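Local coordinates for protein abietadiene synthase, chloroplastic (Abies grandis, PDB 3S9V) that belongs to the terpene synthases, as a mainly helical chloroplast enzyme with very little strand, an N-terminal terpene synthase domain and a metal-binding terpene synthase domain, at residues G91-G96 / A110-L115; W82-Q87 / W118-T123; L106-C111 / I129-T134; V62-A67 / P156-E161. All coordinates share one frame; numbering follows the deposited sequence.

Contact 1: G91-G96 / A110-L115; sequences GSWGEG and ACIITL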
loop_
_atom_site.group_PDB
_atom_site.type_symbol
_atom_site.label_atom_id
_atom_site.label_comp_id
_atom_site.label_asym_id
_atom_site.label_seq_id
_atom_site.Cartn_x
_atom_site.Cartn_y
_atom_site.Cartn_z
ATOM N N GLY A 91 -16.211 -17.966 -32.517
ATOM C CA GLY A 91 -17.642 -18.112 -32.312
ATOM C C GLY A 91 -18.138 -17.779 -30.923
ATOM O O GLY A 91 -19.343 -17.777 -30.667
ATOM N N SER A 92 -17.215 -17.494 -30.015
ATOM C CA SER A 92 -17.598 -17.165 -28.652
ATOM C C SER A 92 -17.764 -15.660 -28.491
ATOM O O SER A 92 -17.460 -14.885 -29.402
ATOM C CB SER A 92 -16.521 -17.641 -27.677
ATOM O OG SER A 92 -15.339 -16.861 -27.820
ATOM N N TRP A 93 -18.266 -15.270 -27.323
ATOM C CA TRP A 93 -18.424 -13.868 -26.951
ATOM C C TRP A 93 -17.676 -13.772 -25.624
ATOM O O TRP A 93 -17.529 -14.773 -24.919
ATOM C CB TRP A 93 -19.893 -13.501 -26.719
ATOM C CG TRP A 93 -20.641 -13.104 -27.948
ATOM C CD1 TRP A 93 -20.710 -11.857 -28.512
ATOM C CD2 TRP A 93 -21.443 -13.958 -28.763
ATOM N NE1 TRP A 93 -21.513 -11.885 -29.628
ATOM C CE2 TRP A 93 -21.976 -13.162 -29.805
ATOM C CE3 TRP A 93 -21.767 -15.323 -28.712
ATOM C CZ2 TRP A 93 -22.815 -13.685 -30.786
ATOM C CZ3 TRP A 93 -22.605 -15.843 -29.692
ATOM C CH2 TRP A 93 -23.120 -15.023 -30.715
ATOM N N GLY A 94 -17.206 -12.581 -25.283
ATOM C CA GLY A 94 -16.488 -12.408 -24.036
ATOM C C GLY A 94 -15.306 -11.501 -24.267
ATOM O O GLY A 94 -15.197 -10.881 -25.324
ATOM N N GLU A 95 -14.411 -11.416 -23.295
ATOM C CA GLU A 95 -13.250 -10.558 -23.451
ATOM C C GLU A 95 -12.166 -11.248 -24.286
ATOM O O GLU A 95 -11.598 -12.266 -23.881
ATOM C CB GLU A 95 -12.712 -10.163 -22.071
ATOM C CG GLU A 95 -11.657 -9.056 -22.103
ATOM C CD GLU A 95 -11.989 -7.964 -23.108
ATOM O OE1 GLU A 95 -11.598 -8.100 -24.286
ATOM O OE2 GLU A 95 -12.651 -6.977 -22.726
ATOM N N GLY A 96 -11.891 -10.697 -25.465
ATOM C CA GLY A 96 -10.873 -11.278 -26.321
ATOM C C GLY A 96 -9.477 -11.132 -25.732
ATOM O O GLY A 96 -8.658 -12.050 -25.814
ATOM N N ALA A 110 -25.407 -16.873 -22.966
ATOM C CA ALA A 110 -26.260 -15.704 -22.783
ATOM C C ALA A 110 -26.605 -15.007 -24.106
ATOM O O ALA A 110 -27.747 -14.614 -24.319
ATOM C CB ALA A 110 -25.596 -14.723 -21.843
ATOM N N CYS A 111 -25.629 -14.843 -24.993
ATOM C CA CYS A 111 -25.899 -14.183 -26.272
ATOM C C CYS A 111 -26.752 -15.030 -27.224
ATOM O O CYS A 111 -27.602 -14.506 -27.940
ATOM C CB CYS A 111 -24.583 -13.787 -26.956
ATOM S SG CYS A 111 -23.703 -12.481 -26.084
ATOM N N ILE A 112 -26.518 -16.336 -27.227
ATOM C CA ILE A 112 -27.269 -17.247 -28.085
ATOM C C ILE A 112 -28.742 -17.238 -27.699
ATOM O O ILE A 112 -29.626 -17.251 -28.557
ATOM C CB ILE A 112 -26.715 -18.679 -27.969
ATOM C CG1 ILE A 112 -25.404 -18.782 -28.748
ATOM C CG2 ILE A 112 -27.735 -19.685 -28.457
ATOM C CD1 ILE A 112 -24.688 -20.091 -28.529
ATOM N N ILE A 113 -29.008 -17.207 -26.400
ATOM C CA ILE A 113 -30.388 -17.191 -25.932
ATOM C C ILE A 113 -31.088 -15.895 -26.352
ATOM O O ILE A 113 -32.222 -15.924 -26.821
ATOM C CB ILE A 113 -30.432 -17.374 -24.398
ATOM C CG1 ILE A 113 -30.007 -18.807 -24.056
ATOM C CG2 ILE A 113 -31.818 -17.056 -23.849
ATOM C CD1 ILE A 113 -29.910 -19.094 -22.569
ATOM N N THR A 114 -30.396 -14.766 -26.218
ATOM C CA THR A 114 -30.963 -13.467 -26.573
ATOM C C THR A 114 -31.202 -13.298 -28.078
ATOM O O THR A 114 -32.233 -12.762 -28.487
ATOM C CB THR A 114 -30.061 -12.317 -26.079
ATOM O OG1 THR A 114 -29.891 -12.426 -24.661
ATOM C CG2 THR A 114 -30.683 -10.965 -26.406
ATOM N N LEU A 115 -30.257 -13.733 -28.903
ATOM C CA LEU A 115 -30.452 -13.618 -30.342
ATOM C C LEU A 115 -31.594 -14.550 -30.776
ATOM O O LEU A 115 -32.389 -14.212 -31.660
ATOM C CB LEU A 115 -29.162 -13.962 -31.092
ATOM C CG LEU A 115 -27.977 -13.036 -30.809
ATOM C CD1 LEU A 115 -26.799 -13.448 -31.670
ATOM C CD2 LEU A 115 -28.366 -11.597 -31.096
#

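Contact 2: W82-Q87 / W118-T123; sequences WILQNQ and WRTGET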
loop_
_atom_site.group_PDB
_atom_site.type_symbol
_atom_site.label_atom_id
_atom_site.label_comp_id
_atom_site.label_asym_id
_atom_site.label_seq_id
_atom_site.Cartn_x
_atom_site.Cartn_y
_atom_site.Cartn_z
ATOM N N TRP A 82 -25.093 -4.614 -30.798
ATOM C CA TRP A 82 -23.761 -4.774 -30.220
ATOM C C TRP A 82 -23.384 -6.254 -30.211
ATOM O O TRP A 82 -22.268 -6.627 -30.555
ATOM C CB TRP A 82 -23.710 -4.246 -28.783
ATOM C CG TRP A 82 -22.329 -4.323 -28.217
ATOM C CD1 TRP A 82 -21.339 -3.388 -28.338
ATOM C CD2 TRP A 82 -21.741 -5.443 -27.551
ATOM N NE1 TRP A 82 -20.171 -3.861 -27.798
ATOM C CE2 TRP A 82 -20.388 -5.122 -27.307
ATOM C CE3 TRP A 82 -22.225 -6.693 -27.141
ATOM C CZ2 TRP A 82 -19.509 -6.007 -26.670
ATOM C CZ3 TRP A 82 -21.354 -7.575 -26.509
ATOM C CH2 TRP A 82 -20.009 -7.229 -26.281
ATOM N N ILE A 83 -24.325 -7.096 -29.805
ATOM C CA ILE A 83 -24.081 -8.528 -29.755
ATOM C C ILE A 83 -23.730 -9.041 -31.144
ATOM O O ILE A 83 -22.756 -9.763 -31.314
ATOM C CB ILE A 83 -25.320 -9.274 -29.220
ATOM C CG1 ILE A 83 -25.585 -8.854 -27.772
ATOM C CG2 ILE A 83 -25.113 -10.760 -29.326
ATOM C CD1 ILE A 83 -26.916 -9.321 -27.221
ATOM N N LEU A 84 -24.521 -8.646 -32.135
ATOM C CA LEU A 84 -24.294 -9.069 -33.514
ATOM C C LEU A 84 -22.925 -8.663 -34.065
ATOM O O LEU A 84 -22.336 -9.369 -34.879
ATOM C CB LEU A 84 -25.382 -8.490 -34.423
ATOM C CG LEU A 84 -26.820 -8.948 -34.184
ATOM C CD1 LEU A 84 -27.772 -8.144 -35.065
ATOM C CD2 LEU A 84 -26.937 -10.427 -34.488
ATOM N N GLN A 85 -22.421 -7.527 -33.608
ATOM C CA GLN A 85 -21.148 -6.999 -34.080
ATOM C C GLN A 85 -19.912 -7.399 -33.276
ATOM O O GLN A 85 -18.792 -7.185 -33.733
ATOM C CB GLN A 85 -21.220 -5.469 -34.107
ATOM C CG GLN A 85 -22.442 -4.905 -34.802
ATOM C CD GLN A 85 -22.286 -4.854 -36.305
ATOM O OE1 GLN A 85 -22.071 -5.875 -36.956
ATOM N NE2 GLN A 85 -22.390 -3.651 -36.866
ATOM N N ASN A 86 -20.093 -7.982 -32.095
ATOM C CA ASN A 86 -18.939 -8.313 -31.260
ATOM C C ASN A 86 -18.630 -9.764 -30.940
ATOM O O ASN A 86 -18.032 -10.063 -29.899
ATOM C CB ASN A 86 -19.019 -7.518 -29.960
ATOM C CG ASN A 86 -18.614 -6.075 -30.148
ATOM O OD1 ASN A 86 -17.431 -5.754 -30.132
ATOM N ND2 ASN A 86 -19.592 -5.201 -30.354
ATOM N N GLN A 87 -19.030 -10.667 -31.824
ATOM C CA GLN A 87 -18.734 -12.071 -31.613
ATOM C C GLN A 87 -17.274 -12.261 -32.043
ATOM O O GLN A 87 -16.811 -11.604 -32.973
ATOM C CB GLN A 87 -19.664 -12.935 -32.466
ATOM C CG GLN A 87 -19.432 -14.432 -32.321
ATOM C CD GLN A 87 -20.402 -15.244 -33.146
ATOM O OE1 GLN A 87 -20.684 -14.910 -34.296
ATOM N NE2 GLN A 87 -20.914 -16.325 -32.567
ATOM N N TRP A 118 -34.877 -12.995 -30.134
ATOM C CA TRP A 118 -35.233 -11.933 -31.064
ATOM C C TRP A 118 -35.255 -12.419 -32.511
ATOM O O TRP A 118 -35.372 -11.624 -33.450
ATOM C CB TRP A 118 -34.283 -10.742 -30.887
ATOM C CG TRP A 118 -34.548 -10.015 -29.605
ATOM C CD1 TRP A 118 -33.677 -9.819 -28.576
ATOM C CD2 TRP A 118 -35.798 -9.443 -29.188
ATOM N NE1 TRP A 118 -34.304 -9.168 -27.541
ATOM C CE2 TRP A 118 -35.607 -8.925 -27.891
ATOM C CE3 TRP A 118 -37.062 -9.323 -29.787
ATOM C CZ2 TRP A 118 -36.638 -8.291 -27.174
ATOM C CZ3 TRP A 118 -38.091 -8.690 -29.074
ATOM C CH2 TRP A 118 -37.869 -8.184 -27.782
ATOM N N ARG A 119 -35.145 -13.734 -32.673
ATOM C CA ARG A 119 -35.179 -14.367 -33.985
ATOM C C ARG A 119 -34.217 -13.678 -34.935
ATOM O O ARG A 119 -34.536 -13.453 -36.100
ATOM C CB ARG A 119 -36.604 -14.294 -34.541
ATOM C CG ARG A 119 -37.673 -14.660 -33.516
ATOM C CD ARG A 119 -39.037 -14.122 -33.918
ATOM N NE ARG A 119 -39.773 -13.578 -32.777
ATOM C CZ ARG A 119 -39.381 -12.530 -32.057
ATOM N NH1 ARG A 119 -38.252 -11.901 -32.351
ATOM N NH2 ARG A 119 -40.117 -12.106 -31.040
ATOM N N THR A 120 -33.033 -13.344 -34.439
ATOM C CA THR A 120 -32.057 -12.657 -35.263
ATOM C C THR A 120 -30.657 -13.272 -35.164
ATOM O O THR A 120 -30.404 -14.138 -34.326
ATOM C CB THR A 120 -32.021 -11.152 -34.898
ATOM O OG1 THR A 120 -31.180 -10.453 -35.821
ATOM C CG2 THR A 120 -31.502 -10.953 -33.481
ATOM N N GLY A 121 -29.769 -12.835 -36.055
ATOM C CA GLY A 121 -28.403 -13.330 -36.087
ATOM C C GLY A 121 -28.266 -14.840 -36.186
ATOM O O GLY A 121 -27.484 -15.438 -35.443
ATOM N N GLU A 122 -29.007 -15.455 -37.105
ATOM C CA GLU A 122 -28.971 -16.911 -37.279
ATOM C C GLU A 122 -27.575 -17.501 -37.409
ATOM O O GLU A 122 -27.280 -18.548 -36.819
ATOM C CB GLU A 122 -29.797 -17.336 -38.500
ATOM C CG GLU A 122 -31.304 -17.392 -38.266
ATOM C CD GLU A 122 -31.975 -16.029 -38.317
ATOM O OE1 GLU A 122 -33.193 -15.959 -38.030
ATOM O OE2 GLU A 122 -31.290 -15.032 -38.646
ATOM N N THR A 123 -26.710 -16.849 -38.180
ATOM C CA THR A 123 -25.364 -17.377 -38.346
ATOM C C THR A 123 -24.569 -17.270 -37.047
ATOM O O THR A 123 -23.937 -18.240 -36.634
ATOM C CB THR A 123 -24.603 -16.672 -39.497
ATOM O OG1 THR A 123 -24.392 -15.295 -39.176
ATOM C CG2 THR A 123 -25.399 -16.768 -40.782
#

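Contact 3: L106-C111 / I129-T134; sequences LATLAC and IEFFRT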
loop_
_atom_site.group_PDB
_atom_site.type_symbol
_atom_site.label_atom_id
_atom_site.label_comp_id
_atom_site.label_asym_id
_atom_site.label_seq_id
_atom_site.Cartn_x
_atom_site.Cartn_y
_atom_site.Cartn_z
ATOM N N LEU A 106 -20.093 -18.623 -20.643
ATOM C CA LEU A 106 -21.148 -17.878 -19.956
ATOM C C LEU A 106 -21.719 -16.842 -20.915
ATOM O O LEU A 106 -22.929 -16.765 -21.122
ATOM C CB LEU A 106 -20.590 -17.158 -18.724
ATOM C CG LEU A 106 -21.575 -16.251 -17.982
ATOM C CD1 LEU A 106 -22.545 -17.121 -17.203
ATOM C CD2 LEU A 106 -20.832 -15.316 -17.030
ATOM N N ALA A 107 -20.833 -16.051 -21.504
ATOM C CA ALA A 107 -21.247 -15.013 -22.441
ATOM C C ALA A 107 -21.887 -15.578 -23.709
ATOM O O ALA A 107 -22.876 -15.033 -24.199
ATOM C CB ALA A 107 -20.048 -14.130 -22.813
ATOM N N THR A 108 -21.327 -16.661 -24.242
ATOM C CA THR A 108 -21.860 -17.249 -25.469
ATOM C C THR A 108 -23.273 -17.771 -25.245
ATOM O O THR A 108 -24.180 -17.503 -26.028
ATOM C CB THR A 108 -20.965 -18.406 -25.993
ATOM O OG1 THR A 108 -19.615 -17.944 -26.151
ATOM C CG2 THR A 108 -21.472 -18.889 -27.344
ATOM N N LEU A 109 -23.466 -18.518 -24.166
ATOM C CA LEU A 109 -24.788 -19.049 -23.875
ATOM C C LEU A 109 -25.770 -17.881 -23.759
ATOM O O LEU A 109 -26.828 -17.889 -24.384
ATOM C CB LEU A 109 -24.755 -19.853 -22.573
ATOM C CG LEU A 109 -26.074 -20.487 -22.138
ATOM C CD1 LEU A 109 -26.644 -21.321 -23.275
ATOM C CD2 LEU A 109 -25.847 -21.341 -20.907
ATOM N N ALA A 110 -25.407 -16.873 -22.966
ATOM C CA ALA A 110 -26.260 -15.704 -22.783
ATOM C C ALA A 110 -26.605 -15.007 -24.106
ATOM O O ALA A 110 -27.747 -14.614 -24.319
ATOM C CB ALA A 110 -25.596 -14.723 -21.843
ATOM N N CYS A 111 -25.629 -14.843 -24.993
ATOM C CA CYS A 111 -25.899 -14.183 -26.272
ATOM C C CYS A 111 -26.752 -15.030 -27.224
ATOM O O CYS A 111 -27.602 -14.506 -27.940
ATOM C CB CYS A 111 -24.583 -13.787 -26.956
ATOM S SG CYS A 111 -23.703 -12.481 -26.084
ATOM N N ILE A 129 -23.142 -21.741 -30.999
ATOM C CA ILE A 129 -23.494 -23.094 -30.585
ATOM C C ILE A 129 -22.295 -24.016 -30.742
ATOM O O ILE A 129 -21.978 -24.798 -29.840
ATOM C CB ILE A 129 -24.682 -23.651 -31.410
ATOM C CG1 ILE A 129 -25.984 -23.009 -30.933
ATOM C CG2 ILE A 129 -24.771 -25.167 -31.259
ATOM C CD1 ILE A 129 -27.217 -23.527 -31.640
ATOM N N GLU A 130 -21.623 -23.906 -31.884
ATOM C CA GLU A 130 -20.457 -24.734 -32.162
ATOM C C GLU A 130 -19.344 -24.452 -31.171
ATOM O O GLU A 130 -18.711 -25.380 -30.667
ATOM C CB GLU A 130 -19.972 -24.495 -33.590
ATOM C CG GLU A 130 -21.099 -24.614 -34.607
ATOM C CD GLU A 130 -20.634 -24.488 -36.044
ATOM O OE1 GLU A 130 -19.662 -23.744 -36.301
ATOM O OE2 GLU A 130 -21.257 -25.124 -36.921
ATOM N N PHE A 131 -19.097 -23.177 -30.879
ATOM C CA PHE A 131 -18.052 -22.855 -29.914
ATOM C C PHE A 131 -18.416 -23.443 -28.564
ATOM O O PHE A 131 -17.604 -24.104 -27.927
ATOM C CB PHE A 131 -17.874 -21.351 -29.730
ATOM C CG PHE A 131 -16.981 -21.011 -28.570
ATOM C CD1 PHE A 131 -15.598 -21.038 -28.714
ATOM C CD2 PHE A 131 -17.517 -20.755 -27.311
ATOM C CE1 PHE A 131 -14.767 -20.822 -27.624
ATOM C CE2 PHE A 131 -16.691 -20.539 -26.217
ATOM C CZ PHE A 131 -15.315 -20.573 -26.372
ATOM N N PHE A 132 -19.645 -23.191 -28.128
ATOM C CA PHE A 132 -20.102 -23.691 -26.839
ATOM C C PHE A 132 -19.931 -25.201 -26.735
ATOM O O PHE A 132 -19.514 -25.708 -25.696
ATOM C CB PHE A 132 -21.567 -23.306 -26.610
ATOM C CG PHE A 132 -22.144 -23.844 -25.322
ATOM C CD1 PHE A 132 -22.547 -25.171 -25.221
ATOM C CD2 PHE A 132 -22.277 -23.024 -24.211
ATOM C CE1 PHE A 132 -23.072 -25.669 -24.033
ATOM C CE2 PHE A 132 -22.798 -23.512 -23.020
ATOM C CZ PHE A 132 -23.197 -24.833 -22.930
ATOM N N ARG A 133 -20.255 -25.915 -27.808
ATOM C CA ARG A 133 -20.128 -27.369 -27.817
ATOM C C ARG A 133 -18.666 -27.815 -27.748
ATOM O O ARG A 133 -18.328 -28.747 -27.019
ATOM C CB ARG A 133 -20.801 -27.962 -29.066
ATOM C CG ARG A 133 -20.498 -29.441 -29.290
ATOM C CD ARG A 133 -21.513 -30.093 -30.223
ATOM N NE ARG A 133 -21.692 -29.334 -31.451
ATOM C CZ ARG A 133 -22.812 -28.704 -31.784
ATOM N NH1 ARG A 133 -23.870 -28.741 -30.977
ATOM N NH2 ARG A 133 -22.871 -28.029 -32.924
ATOM N N THR A 134 -17.792 -27.147 -28.491
ATOM C CA THR A 134 -16.388 -27.524 -28.467
ATOM C C THR A 134 -15.765 -27.194 -27.118
ATOM O O THR A 134 -15.013 -27.987 -26.554
ATOM C CB THR A 134 -15.588 -26.807 -29.560
ATOM O OG1 THR A 134 -16.206 -27.032 -30.833
ATOM C CG2 THR A 134 -14.161 -27.337 -29.595
#

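Contact 4: V62-A67 / P156-E161; sequences VARIPA and PAMLKE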
loop_
_atom_site.group_PDB
_atom_site.type_symbol
_atom_site.label_atom_id
_atom_site.label_comp_id
_atom_site.label_asym_id
_atom_site.label_seq_id
_atom_site.Cartn_x
_atom_site.Cartn_y
_atom_site.Cartn_z
ATOM N N VAL A 62 -29.452 -7.185 -20.899
ATOM C CA VAL A 62 -30.130 -5.919 -21.124
ATOM C C VAL A 62 -30.896 -6.010 -22.455
ATOM O O VAL A 62 -32.023 -5.548 -22.564
ATOM C CB VAL A 62 -29.116 -4.752 -21.170
ATOM C CG1 VAL A 62 -29.799 -3.480 -21.610
ATOM C CG2 VAL A 62 -28.499 -4.551 -19.782
ATOM N N ALA A 63 -30.279 -6.644 -23.448
ATOM C CA ALA A 63 -30.866 -6.804 -24.779
ATOM C C ALA A 63 -32.156 -7.613 -24.782
ATOM O O ALA A 63 -32.911 -7.590 -25.751
ATOM C CB ALA A 63 -29.856 -7.449 -25.708
ATOM N N ARG A 64 -32.411 -8.332 -23.697
ATOM C CA ARG A 64 -33.618 -9.133 -23.600
ATOM C C ARG A 64 -34.868 -8.319 -23.296
ATOM O O ARG A 64 -35.975 -8.704 -23.687
ATOM C CB ARG A 64 -33.481 -10.190 -22.509
ATOM C CG ARG A 64 -32.567 -11.331 -22.819
ATOM C CD ARG A 64 -32.913 -12.464 -21.884
ATOM N NE ARG A 64 -31.894 -13.499 -21.839
ATOM C CZ ARG A 64 -32.042 -14.632 -21.166
ATOM N NH1 ARG A 64 -33.169 -14.861 -20.498
ATOM N NH2 ARG A 64 -31.066 -15.526 -21.149
ATOM N N ILE A 65 -34.706 -7.207 -22.588
ATOM C CA ILE A 65 -35.865 -6.400 -22.222
ATOM C C ILE A 65 -36.668 -5.959 -23.448
ATOM O O ILE A 65 -36.167 -5.238 -24.303
ATOM C CB ILE A 65 -35.436 -5.158 -21.430
ATOM C CG1 ILE A 65 -34.466 -5.562 -20.317
ATOM C CG2 ILE A 65 -36.654 -4.487 -20.815
ATOM C CD1 ILE A 65 -33.841 -4.382 -19.608
ATOM N N PRO A 66 -37.935 -6.400 -23.544
ATOM C CA PRO A 66 -38.834 -6.062 -24.659
ATOM C C PRO A 66 -39.273 -4.591 -24.620
ATOM O O PRO A 66 -39.415 -4.014 -23.548
ATOM C CB PRO A 66 -40.006 -7.014 -24.447
ATOM C CG PRO A 66 -40.082 -7.073 -22.942
ATOM C CD PRO A 66 -38.628 -7.236 -22.546
ATOM N N ALA A 67 -39.477 -3.993 -25.793
ATOM C CA ALA A 67 -39.896 -2.597 -25.896
ATOM C C ALA A 67 -41.038 -2.279 -24.940
ATOM O O ALA A 67 -42.040 -2.999 -24.893
ATOM C CB ALA A 67 -40.320 -2.290 -27.317
ATOM N N PRO A 156 -26.116 -22.441 -14.816
ATOM C CA PRO A 156 -27.101 -23.517 -14.985
ATOM C C PRO A 156 -28.512 -22.986 -15.231
ATOM O O PRO A 156 -29.314 -23.617 -15.928
ATOM C CB PRO A 156 -26.989 -24.301 -13.684
ATOM C CG PRO A 156 -25.568 -24.057 -13.259
ATOM C CD PRO A 156 -25.398 -22.587 -13.539
ATOM N N ALA A 157 -28.809 -21.821 -14.671
ATOM C CA ALA A 157 -30.117 -21.215 -14.854
ATOM C C ALA A 157 -30.386 -20.993 -16.338
ATOM O O ALA A 157 -31.505 -21.193 -16.801
ATOM C CB ALA A 157 -30.198 -19.898 -14.102
ATOM N N MET A 158 -29.364 -20.580 -17.083
ATOM C CA MET A 158 -29.523 -20.356 -18.518
ATOM C C MET A 158 -29.521 -21.690 -19.264
ATOM O O MET A 158 -30.149 -21.812 -20.318
ATOM C CB MET A 158 -28.412 -19.449 -19.066
ATOM C CG MET A 158 -28.495 -17.983 -18.623
ATOM S SD MET A 158 -27.400 -16.887 -19.588
ATOM C CE MET A 158 -25.800 -17.599 -19.175
ATOM N N LEU A 159 -28.814 -22.688 -18.726
ATOM C CA LEU A 159 -28.792 -24.010 -19.358
ATOM C C LEU A 159 -30.228 -24.514 -19.443
ATOM O O LEU A 159 -30.642 -25.074 -20.461
ATOM C CB LEU A 159 -27.958 -25.013 -18.544
ATOM C CG LEU A 159 -26.443 -25.032 -18.776
ATOM C CD1 LEU A 159 -25.788 -26.082 -17.882
ATOM C CD2 LEU A 159 -26.158 -25.330 -20.236
ATOM N N LYS A 160 -30.983 -24.310 -18.364
ATOM C CA LYS A 160 -32.382 -24.726 -18.310
ATOM C C LYS A 160 -33.227 -23.924 -19.295
ATOM O O LYS A 160 -34.133 -24.470 -19.921
ATOM C CB LYS A 160 -32.929 -24.570 -16.886
ATOM C CG LYS A 160 -32.189 -25.435 -15.875
ATOM C CD LYS A 160 -32.644 -25.203 -14.442
ATOM C CE LYS A 160 -34.044 -25.724 -14.203
ATOM N NZ LYS A 160 -34.402 -25.668 -12.759
ATOM N N GLU A 161 -32.926 -22.633 -19.447
ATOM C CA GLU A 161 -33.675 -21.802 -20.387
ATOM C C GLU A 161 -33.452 -22.375 -21.778
ATOM O O GLU A 161 -34.396 -22.636 -22.517
ATOM C CB GLU A 161 -33.179 -20.351 -20.402
ATOM C CG GLU A 161 -33.257 -19.568 -19.095
ATOM C CD GLU A 161 -33.003 -18.074 -19.319
ATOM O OE1 GLU A 161 -33.924 -17.386 -19.816
ATOM O OE2 GLU A 161 -31.884 -17.595 -19.018
#

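Contact 1: G91-G96 / A110-L115
W93, in the loop 91-96, presents its indole to the flank of helix 110-115 formed by C111, I112 and L115. Two residues earlier, G91 turns the chain at a positive phi, and its carbonyl O accepts a hydrogen bond from Q87 NE2. S92 makes no contact with 110-115, its OG bonded to D90, and then W93 points directly across. C111 lies over one face of the indole: CB sits 3.7 Å from the centroid of the W93 six-membered ring in a CH-pi contact, while SG lies 3.8 Å from the centroid of the W93 five-membered ring, a Cys sulfur-aromatic contact. They stand 15° and 16° off the ring normals, and the C111 torsion, with SG anti to the carbonyl carbon (chi1 -68°), lays the sulfur toward the five-membered ring. The spacing of Q87, G91 and W93 fits the pattern QxxxGxW and is consistent with the QW motif known from terpene cyclase alpha-barrels; Q87 does pack on the W93 ring. The far rim of the benzo ring meets a methyl of L115 and the CG1 methylene of I112 obliquely: L115 CD1 is 4.1 Å from W93 CZ2, and I112 CG1 is 4.2 Å from W93 CZ3. The buried pyrrole N-H is satisfied by the carbonyl of I83, and the backbone N of W93 bonds to T108 OG1. Beyond G94 the chain leaves 110-115 and runs past the start of the same helix, where E95 O accepts from R104 NH2.

Contact 2: W82-Q87 / W118-T123
L84 reaches from helix 77-85 onto the turn at T120 and G121, its two methyls dividing the work. CD2 of L84 rests on backbone, 3.6 Å from G121 CA. CD1 of L84 lies beside the hydroxyl of T120, 4.2 Å from T120 OG1. With CG anti to the carbonyl carbon (chi1 -64°) the L84 fork is directed at the turn, while the T120 side chain crosses it at a slant, with OG1 anti to the backbone N (chi1 -173°). G121, bare of any side chain, lets CD2 settle directly on its CA, and its positive phi suits the bend. That bend is the corner of a helical hairpin: R119 is the C-prime residue of a Schellman motif closing helix 101-117, with T120 N bonded to L115 O, and G121 is the N-cap of helix 122-136. On the other side, helix 77-85 finishes in its own way. N86 folds back so that ND2 donates to W82 O at 3.0 Å, nearly straight at 164°, with the acceptor lying in the amide plane. No hydrogen bond joins the two segments themselves, but Q124, just beyond, ties them together, its NE2 bonding to L84 O and its O accepting from Q87 NE2.

Contact 3: L106-C111 / I129-T134
T108 and F132 mark the closest backbone approach, with CA atoms 6.8 Å apart, where helix segments 106-111 and 129-134 run roughly antiparallel at 143° with their axes 9.7 Å apart at nearest. The threonine divides its branches between two phenylalanines. Its OG1 lies 3.7 Å from F131 CD2 and 3.9 Å from F131 CE2, approaching that ring obliquely; its CG2 faces the stem of the other, 4.5 Å from F132 CB. The hydroxyl's polar needs are met away from the ring, T108 OG1 bonding to the carbonyl O of R104, one turn back. F132 also meets the neighbouring L109, where F132 CE2 is 4.2 Å from L109 CB, again at a slant. Both phenylalanines hold CG anti to the backbone N (chi1 170° for F131, 177° for F132), yet their successive positions on the helix send the rings to different neighbours. F131 leans toward the loop at D90 and S92, whereas F132 packs on F155 of helix 151-164. L109 turns its own leucine end toward F155 and M158 of that same helix. The contact is thus buried, moderately spaced packing between two helices that follow each other in the chain, consistent with the antiparallel helical hairpins of terpene cyclase alpha-barrels.

Contact 4: V62-A67 / P156-E161
R64 and E161 reach toward each other from opposite directions. The backbones stay far apart, the nearest CA pair being R64 and M158 at 13.0 Å, and the two long side chains span the distance. The tight part is a two-point salt bridge, the guanidinium gripping the carboxylate end-on. R64 NH1 donates to E161 OE1 at 2.7 Å, with a 152° angle, and uses the syn lone pair of that oxygen. R64 NH2 donates to E161 OE2 at 3.1 Å and 155°, a longer bond that meets the oxygen from above the carboxylate plane. This asymmetry is consistent with the 45° between the planes of the two flat groups. The arginine chain is extended from CG to NE, starting from the type I turn V62-I65 that leaves helix 56-62. It runs along helix 101-117, touching I113 and T114, and makes a cation-pi contact with W61; the bridge therefore links a loop to helix 151-164 across the flank of a third element within the helical, alpha-barrel-like part of the fold. R64 is buried, which may favour the ion pair. The rest is loose. M158 SD stays 4.2 Å from R64 NH2 and approaches the guanidinium obliquely. Toward solvent, E161 is partly exposed, as is K160 beside it, whose NZ has a long, weak ion pair with E184.

In the fold
Contacts 1, 3 and 4 are largely buried, while contact 2 lies at the surface; the ionic contact is among the buried ones, and the surface one is bare packing. Contacts 1 and 3 share helix 101-117 and pack different flanks of it: sulfur and aliphatic groups over an indole in one, threonine and leucine against phenylalanines in the other. Contact 2 is L84 of helix 77-85 packing on the corner that joins helices 101-117 and 122-136. Contact 4 alone is ionic, closing a loop to helix 151-164 on another side of helix 101-117. M158 packs on A110, bringing contact 4 against contact 3, and W118 NE1 bonds to A63 O, tying contact 2 to contact 4.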